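Local coordinates for protein HupZ (PDB 5ESC) that degrades heme in vitro, has the split-barrel fold of the pyridoxamine 5'-phosphate oxidase family and forms a dimer, at residues 40-53 and 101-113. Residues are numbered along the deposited sequence; the frame is centred on the assembly and turned at random.
Sequences KTFIYNENTDGQTR and MGVPKAVGIIHVE
Strands 41-46 and 106-117 pair as antiparallel neighbours in the split barrel, and a classic beta bulge ends the ladder where Lys105 and Ala106 both face Glu46. Phe42 with Ile110 and Tyr44 with Gly108 are hydrogen-bonded pairs. Val112 N adds a bond to Lys40 O at 2.8 Å. At the bulge, Glu46 O takes a bond from Ala106 N at 3.1 Å and a weak one from Lys105 N.

Tyr44 lies across Gly108. Its CG sits between the backbone N and the carbonyl carbon (chi1 80°), which turns the ring over the partner strand, with Tyr44 CE1 3.5 Å from Gly108 CA. Ile110 CD1 meets the ring edge, and Tyr44 OH gives a 2.7 Å bond to Glu46 OE2. Glu46 OE1 takes two bonds, from Thr48 N and Thr48 OG1. Thr48 OG1 also accepts from Gly50 N, an ST turn just before helix 51-59. On the same face, Val112 CG2 touches the Phe42 ring edge, 3.6 Å from Phe42 CD2. Ala106 CB lies over one face of the Arg53 guanidinium, whose NE makes a salt bridge to Glu57 OE2.

On the other face, Thr41 CG2 and Ile109 CG2 run alongside each other, 3.6 Å apart. One water links Thr41 OG1 to His111 ND1. A second joins Asn45 ND2, Asn47 OD1 and Gly102 O. Thr41 OG1 also bonds Asp38, His111 NE2 bonds Glu82, and Asn45 ND2 bonds Ala93 O. Asn47 ND2 makes a weak bond to Met101 SD.

Strand 106-117 continues the sheet to strand 73-84, and strand 41-46 to strand 35-38. Helix 88-97 packs on Ile43, Asn45 and Ile109, while Phe77 meets Phe42 edge-to-face.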
ATOM      1  N   LYS A  40       7.015 -13.271  14.471  1.00 14.81           N
ATOM      2  CA  LYS A  40       5.705 -13.296  13.785  1.00 15.58           C
ATOM      3  C   LYS A  40       4.753 -12.150  14.130  1.00 13.11           C
ATOM      4  O   LYS A  40       3.566 -12.251  13.830  1.00 14.11           O
ATOM      5  CB  LYS A  40       4.942 -14.616  13.966  1.00 20.29           C
ATOM      6  CG  LYS A  40       4.921 -15.110  15.334  1.00 24.94           C
ATOM      7  CD  LYS A  40       4.651 -16.608  15.464  1.00 29.74           C
ATOM      8  CE  LYS A  40       5.122 -17.437  14.320  1.00 36.44           C
ATOM      9  NZ  LYS A  40       5.025 -18.896  14.728  1.00 41.30           N
ATOM     10  N   THR A  41       5.285 -11.050  14.647  1.00 11.88           N
ATOM     11  CA  THR A  41       4.428  -9.982  15.170  1.00 12.69           C
ATOM     12  C   THR A  41       5.061  -8.653  14.833  1.00 11.67           C
ATOM     13  O   THR A  41       6.234  -8.498  15.065  1.00 10.51           O
ATOM     14  CB  THR A  41       4.264 -10.115  16.684  1.00 13.95           C
ATOM     15  OG1 THR A  41       4.000 -11.476  16.993  1.00 16.16           O
ATOM     16  CG2 THR A  41       3.074  -9.188  17.257  1.00 13.17           C
ATOM     17  N   PHE A  42       4.285  -7.718  14.322  1.00 10.60           N
ATOM     18  CA  PHE A  42       4.721  -6.346  14.178  1.00 10.16           C
ATOM     19  C   PHE A  42       3.909  -5.547  15.160  1.00  9.50           C
ATOM     20  O   PHE A  42       2.793  -5.968  15.564  1.00 10.40           O
ATOM     21  CB  PHE A  42       4.378  -5.760  12.811  1.00 11.24           C
ATOM     22  CG  PHE A  42       5.201  -6.231  11.663  1.00 13.02           C
ATOM     23  CD1 PHE A  42       6.339  -5.518  11.239  1.00 13.13           C
ATOM     24  CD2 PHE A  42       4.829  -7.378  10.942  1.00 14.68           C
ATOM     25  CE1 PHE A  42       7.052  -5.921  10.160  1.00 12.99           C
ATOM     26  CE2 PHE A  42       5.583  -7.793   9.855  1.00 15.25           C
ATOM     27  CZ  PHE A  42       6.674  -7.054   9.441  1.00 12.39           C
ATOM     28  N   ILE A  43       4.392  -4.381  15.568  1.00  9.32           N
ATOM     29  CA  ILE A  43       3.595  -3.448  16.298  1.00  9.71           C
ATOM     30  C   ILE A  43       3.758  -2.108  15.593  1.00 10.79           C
ATOM     31  O   ILE A  43       4.766  -1.919  14.885  1.00  9.75           O
ATOM     32  CB  ILE A  43       3.900  -3.334  17.837  1.00  9.05           C
ATOM     33  CG1 ILE A  43       5.392  -3.015  18.192  1.00 10.62           C
ATOM     34  CG2 ILE A  43       3.386  -4.612  18.606  1.00  7.40           C
ATOM     35  CD1 ILE A  43       5.570  -2.438  19.542  1.00 12.58           C
ATOM     36  N   TYR A  44       2.827  -1.187  15.807  1.00 11.25           N
ATOM     37  CA  TYR A  44       2.977   0.188  15.345  1.00 12.09           C
ATOM     38  C   TYR A  44       2.324   1.117  16.360  1.00 12.53           C
ATOM     39  O   TYR A  44       1.458   0.688  17.093  1.00 12.77           O
ATOM     40  CB  TYR A  44       2.434   0.422  13.900  1.00 11.79           C
ATOM     41  CG  TYR A  44       0.921   0.607  13.758  1.00 13.12           C
ATOM     42  CD1 TYR A  44       0.091  -0.469  13.566  1.00 14.10           C
ATOM     43  CD2 TYR A  44       0.348   1.870  13.810  1.00 12.94           C
ATOM     44  CE1 TYR A  44      -1.302  -0.319  13.428  1.00 15.12           C
ATOM     45  CE2 TYR A  44      -1.074   2.033  13.663  1.00 12.78           C
ATOM     46  CZ  TYR A  44      -1.867   0.920  13.474  1.00 16.23           C
ATOM     47  OH  TYR A  44      -3.227   0.981  13.305  1.00 16.48           O
ATOM     48  N   ASN A  45       2.717   2.368  16.400  1.00 11.61           N
ATOM     49  CA  ASN A  45       2.070   3.344  17.286  1.00 11.73           C
ATOM     50  C   ASN A  45       0.860   4.008  16.575  1.00 12.31           C
ATOM     51  O   ASN A  45       1.061   4.591  15.512  1.00 13.55           O
ATOM     52  CB  ASN A  45       3.088   4.406  17.641  1.00 12.24           C
ATOM     53  CG  ASN A  45       3.986   3.995  18.717  1.00 14.21           C
ATOM     54  OD1 ASN A  45       4.517   2.910  18.676  1.00 13.67           O
ATOM     55  ND2 ASN A  45       4.197   4.878  19.727  1.00 12.19           N
ATOM     56  N   GLU A  46      -0.350   3.911  17.114  1.00 12.05           N
ATOM     57  CA  GLU A  46      -1.537   4.421  16.472  1.00 14.73           C
ATOM     58  C   GLU A  46      -1.799   5.759  17.136  1.00 15.74           C
ATOM     59  O   GLU A  46      -2.140   5.790  18.298  1.00 15.18           O
ATOM     60  CB  GLU A  46      -2.741   3.529  16.745  1.00 15.38           C
ATOM     61  CG  GLU A  46      -4.018   4.069  16.139  1.00 20.14           C
ATOM     62  CD  GLU A  46      -3.855   4.473  14.685  1.00 21.36           C
ATOM     63  OE1 GLU A  46      -3.582   5.663  14.458  1.00 16.95           O
ATOM     64  OE2 GLU A  46      -3.929   3.566  13.772  1.00 20.49           O
ATOM     65  N   ASN A  47      -1.678   6.841  16.422  1.00 18.07           N
ATOM     66  CA  ASN A  47      -1.823   8.170  17.024  1.00 19.64           C
ATOM     67  C   ASN A  47      -3.144   8.791  16.601  1.00 21.87           C
ATOM     68  O   ASN A  47      -3.418   9.941  16.920  1.00 22.10           O
ATOM     69  CB  ASN A  47      -0.668   9.058  16.572  1.00 20.54           C
ATOM     70  CG  ASN A  47       0.691   8.575  17.073  1.00 22.05           C
ATOM     71  OD1 ASN A  47       0.781   8.012  18.161  1.00 24.68           O
ATOM     72  ND2 ASN A  47       1.732   8.705  16.245  1.00 23.80           N
ATOM     73  N   THR A  48      -3.961   8.052  15.864  1.00 20.81           N
ATOM     74  CA  THR A  48      -5.136   8.631  15.236  1.00 21.96           C
ATOM     75  C   THR A  48      -6.381   7.752  15.532  1.00 22.58           C
ATOM     76  O   THR A  48      -6.292   6.674  16.145  1.00 18.06           O
ATOM     77  CB  THR A  48      -4.929   8.682  13.671  1.00 24.62           C
ATOM     78  OG1 THR A  48      -5.081   7.348  13.119  1.00 25.87           O
ATOM     79  CG2 THR A  48      -3.545   9.211  13.281  1.00 23.96           C
ATOM     80  N   ASP A  49      -7.550   8.253  15.091  1.00 22.43           N
ATOM     81  CA  ASP A  49      -8.714   7.361  14.931  0.50 22.59           C
ATOM     82  C   ASP A  49      -9.067   7.273  13.467  1.00 21.76           C
ATOM     83  O   ASP A  49     -10.222   7.301  13.085  1.00 23.87           O
ATOM     84  CB  ASP A  49      -9.950   7.654  15.832  0.50 24.39           C
ATOM     85  CG  ASP A  49      -9.912   6.867  17.147  0.50 24.80           C
ATOM     86  OD1 ASP A  49      -9.134   7.316  18.017  0.50 30.13           O
ATOM     87  OD2 ASP A  49     -10.599   5.819  17.307  0.50 20.90           O
ATOM     88  N   GLY A  50      -8.044   7.042  12.657  1.00 21.13           N
ATOM     89  CA  GLY A  50      -8.148   7.026  11.161  1.00 18.40           C
ATOM     90  C   GLY A  50      -8.647   5.691  10.611  1.00 18.32           C
ATOM     91  O   GLY A  50      -9.023   4.799  11.356  1.00 16.97           O
ATOM     92  N   GLN A  51      -8.654   5.577   9.310  1.00 16.14           N
ATOM     93  CA  GLN A  51      -9.338   4.539   8.674  1.00 17.19           C
ATOM     94  C   GLN A  51      -8.630   3.189   8.923  1.00 15.87           C
ATOM     95  O   GLN A  51      -9.320   2.207   9.057  1.00 16.51           O
ATOM     96  CB  GLN A  51      -9.461   4.829   7.159  1.00 17.87           C
ATOM     97  CG  GLN A  51     -10.471   3.907   6.474  1.00 19.85           C
ATOM     98  CD  GLN A  51     -11.923   4.022   7.018  1.00 21.39           C
ATOM     99  OE1 GLN A  51     -12.443   5.151   7.135  1.00 23.68           O
ATOM    100  NE2 GLN A  51     -12.561   2.930   7.333  1.00 19.47           N
ATOM    101  N   THR A  52      -7.294   3.169   8.993  1.00 15.25           N
ATOM    102  CA  THR A  52      -6.580   1.921   9.234  1.00 13.26           C
ATOM    103  C   THR A  52      -7.085   1.356  10.565  1.00 13.59           C
ATOM    104  O   THR A  52      -7.441   0.192  10.677  1.00  9.61           O
ATOM    105  CB  THR A  52      -5.047   2.124   9.256  1.00 13.48           C
ATOM    106  OG1 THR A  52      -4.622   2.553   7.966  1.00 18.21           O
ATOM    107  CG2 THR A  52      -4.269   0.855   9.652  1.00 11.89           C
ATOM    108  N   ARG A  53      -7.128   2.194  11.601  1.00 11.36           N
ATOM    109  CA  ARG A  53      -7.549   1.760  12.899  1.00 12.47           C
ATOM    110  C   ARG A  53      -8.998   1.243  12.923  1.00 14.48           C
ATOM    111  O   ARG A  53      -9.265   0.159  13.517  1.00 12.71           O
ATOM    112  CB  ARG A  53      -7.374   2.885  13.959  1.00 12.00           C
ATOM    113  CG  ARG A  53      -7.811   2.455  15.311  1.00 13.26           C
ATOM    114  CD  ARG A  53      -7.701   3.588  16.353  1.00 13.54           C
ATOM    115  NE  ARG A  53      -8.075   3.127  17.665  1.00 13.53           N
ATOM    116  CZ  ARG A  53      -7.915   3.882  18.760  1.00 17.59           C
ATOM    117  NH1 ARG A  53      -7.457   5.117  18.627  1.00 17.84           N
ATOM    118  NH2 ARG A  53      -8.285   3.445  19.943  1.00 19.44           N
ATOM    119  N   MET A 101       7.763  10.894  18.741  1.00 31.82           N
ATOM    120  CA  MET A 101       6.467  11.451  18.318  1.00 29.92           C
ATOM    121  C   MET A 101       5.632  11.686  19.552  1.00 25.33           C
ATOM    122  O   MET A 101       6.121  11.505  20.643  1.00 29.84           O
ATOM    123  CB  MET A 101       5.819  10.478  17.297  1.00 31.57           C
ATOM    124  CG  MET A 101       5.874   9.020  17.731  1.00 28.70           C
ATOM    125  SD  MET A 101       5.055   7.878  16.576  1.00 27.56           S
ATOM    126  CE  MET A 101       6.136   7.953  15.162  1.00 27.62           C
ATOM    127  N   GLY A 102       4.384  12.087  19.426  1.00 26.43           N
ATOM    128  CA  GLY A 102       3.461  12.183  20.587  1.00 25.62           C
ATOM    129  C   GLY A 102       3.123  10.813  21.245  1.00 25.52           C
ATOM    130  O   GLY A 102       3.511   9.733  20.764  1.00 20.32           O
ATOM    131  N   VAL A 103       2.439  10.896  22.359  1.00 22.63           N
ATOM    132  CA  VAL A 103       1.994   9.741  23.132  1.00 22.83           C
ATOM    133  C   VAL A 103       0.988   8.936  22.286  1.00 19.40           C
ATOM    134  O   VAL A 103       0.054   9.498  21.753  1.00 16.95           O
ATOM    135  CB  VAL A 103       1.294  10.162  24.402  1.00 23.10           C
ATOM    136  CG1 VAL A 103       1.004   8.944  25.273  1.00 21.69           C
ATOM    137  CG2 VAL A 103       2.171  11.194  25.155  1.00 27.78           C
ATOM    138  N   PRO A 104       1.186   7.615  22.171  1.00 16.48           N
ATOM    139  CA  PRO A 104       0.186   6.954  21.290  1.00 14.70           C
ATOM    140  C   PRO A 104      -1.194   6.937  21.891  1.00 13.72           C
ATOM    141  O   PRO A 104      -1.308   6.767  23.056  1.00 16.57           O
ATOM    142  CB  PRO A 104       0.742   5.515  21.129  1.00 12.91           C
ATOM    143  CG  PRO A 104       1.566   5.334  22.324  1.00 13.43           C
ATOM    144  CD  PRO A 104       2.176   6.675  22.691  1.00 16.27           C
ATOM    145  N   LYS A 105      -2.228   6.987  21.090  1.00 13.14           N
ATOM    146  CA  LYS A 105      -3.552   6.705  21.569  1.00 13.47           C
ATOM    147  C   LYS A 105      -3.680   5.161  21.762  1.00 15.09           C
ATOM    148  O   LYS A 105      -4.406   4.684  22.615  1.00 14.15           O
ATOM    149  CB  LYS A 105      -4.561   7.128  20.525  1.00 15.27           C
ATOM    150  CG  LYS A 105      -4.795   8.620  20.427  1.00 18.22           C
ATOM    151  CD  LYS A 105      -5.924   8.936  19.407  1.00 24.89           C
ATOM    152  CE  LYS A 105      -6.438  10.391  19.699  1.00 30.08           C
ATOM    153  NZ  LYS A 105      -6.505  11.244  18.532  1.00 38.49           N
ATOM    154  N   ALA A 106      -2.975   4.384  20.960  1.00 14.30           N
ATOM    155  CA  ALA A 106      -3.115   2.907  21.068  1.00 13.77           C
ATOM    156  C   ALA A 106      -1.927   2.260  20.424  1.00 13.69           C
ATOM    157  O   ALA A 106      -1.096   2.957  19.842  1.00 11.71           O
ATOM    158  CB  ALA A 106      -4.424   2.457  20.406  1.00 14.19           C
ATOM    159  N   VAL A 107      -1.834   0.928  20.490  1.00 12.33           N
ATOM    160  CA  VAL A 107      -0.854   0.221  19.725  1.00 11.19           C
ATOM    161  C   VAL A 107      -1.579  -0.775  18.760  1.00 10.11           C
ATOM    162  O   VAL A 107      -2.561  -1.397  19.158  1.00 10.66           O
ATOM    163  CB  VAL A 107       0.152  -0.540  20.679  1.00 11.21           C
ATOM    164  CG1 VAL A 107      -0.515  -1.565  21.625  1.00 10.88           C
ATOM    165  CG2 VAL A 107       1.332  -1.116  19.884  1.00 10.61           C
ATOM    166  N   GLY A 108      -1.122  -0.875  17.537  1.00 10.08           N
ATOM    167  CA  GLY A 108      -1.625  -1.831  16.563  1.00 10.03           C
ATOM    168  C   GLY A 108      -0.701  -3.044  16.664  1.00  9.93           C
ATOM    169  O   GLY A 108       0.510  -2.875  16.722  1.00  8.89           O
ATOM    170  N   ILE A 109      -1.227  -4.274  16.635  1.00 10.29           N
ATOM    171  CA  ILE A 109      -0.391  -5.428  16.805  1.00  8.54           C
ATOM    172  C   ILE A 109      -0.767  -6.349  15.645  1.00  9.09           C
ATOM    173  O   ILE A 109      -1.982  -6.622  15.516  1.00 11.74           O
ATOM    174  CB  ILE A 109      -0.737  -6.113  18.054  1.00  8.50           C
ATOM    175  CG1 ILE A 109      -0.323  -5.301  19.276  1.00  7.74           C
ATOM    176  CG2 ILE A 109       0.108  -7.422  18.228  1.00  9.07           C
ATOM    177  CD1 ILE A 109      -1.439  -5.417  20.257  1.00  8.42           C
ATOM    178  N   ILE A 110       0.178  -6.775  14.822  1.00  8.79           N
ATOM    179  CA  ILE A 110      -0.162  -7.499  13.610  1.00 10.08           C
ATOM    180  C   ILE A 110       0.401  -8.888  13.845  1.00 10.74           C
ATOM    181  O   ILE A 110       1.583  -9.012  13.992  1.00 11.79           O
ATOM    182  CB  ILE A 110       0.453  -6.884  12.380  1.00 10.79           C
ATOM    183  CG1 ILE A 110      -0.146  -5.496  12.030  1.00 13.16           C
ATOM    184  CG2 ILE A 110       0.263  -7.684  11.117  1.00 13.78           C
ATOM    185  CD1 ILE A 110       0.200  -4.392  12.962  1.00 16.33           C
ATOM    186  N   HIS A 111      -0.460  -9.874  13.756  1.00 11.44           N
ATOM    187  CA  HIS A 111      -0.100 -11.305  13.841  1.00 12.47           C
ATOM    188  C   HIS A 111       0.105 -11.829  12.429  1.00 12.67           C
ATOM    189  O   HIS A 111      -0.837 -12.000  11.665  1.00 13.72           O
ATOM    190  CB  HIS A 111      -1.192 -12.063  14.581  1.00 11.97           C
ATOM    191  CG  HIS A 111      -1.482 -11.502  15.938  1.00 12.33           C
ATOM    192  ND1 HIS A 111      -0.646 -11.682  17.006  1.00 13.91           N
ATOM    193  CD2 HIS A 111      -2.500 -10.737  16.395  1.00 14.87           C
ATOM    194  CE1 HIS A 111      -1.135 -11.077  18.064  1.00 14.76           C
ATOM    195  NE2 HIS A 111      -2.253 -10.482  17.721  1.00 15.40           N
ATOM    196  N   VAL A 112       1.351 -12.025  12.085  1.00 14.00           N
ATOM    197  CA  VAL A 112       1.725 -12.402  10.773  1.00 14.75           C
ATOM    198  C   VAL A 112       1.367 -13.873  10.492  1.00 15.08           C
ATOM    199  O   VAL A 112       1.707 -14.769  11.269  1.00 14.43           O
ATOM    200  CB  VAL A 112       3.199 -12.133  10.505  1.00 14.72           C
ATOM    201  CG1 VAL A 112       3.617 -12.758   9.173  1.00 15.98           C
ATOM    202  CG2 VAL A 112       3.457 -10.656  10.473  1.00 15.58           C
ATOM    203  N   GLU A 113       0.634 -14.106   9.410  1.00 16.73           N
ATOM    204  CA  GLU A 113       0.199 -15.481   8.999  1.00 17.33           C
ATOM    205  C   GLU A 113       0.909 -16.009   7.783  1.00 18.67           C
ATOM    206  O   GLU A 113       1.201 -17.199   7.706  1.00 18.41           O
ATOM    207  CB  GLU A 113      -1.325 -15.520   8.745  1.00 18.90           C
ATOM    208  CG  GLU A 113      -2.121 -15.279  10.025  1.00 20.93           C
ATOM    209  CD  GLU A 113      -3.639 -15.099   9.827  1.00 26.14           C
ATOM    210  OE1 GLU A 113      -4.203 -14.986   8.716  1.00 37.87           O
ATOM    211  OE2 GLU A 113      -4.313 -15.074  10.845  1.00 33.39           O
TER
HETATM  212  O   HOH W   1       1.765 -13.081  16.377  1.00 15.32           O
HETATM  213  O   HOH W   2       3.046   7.471  19.422  1.00 12.73           O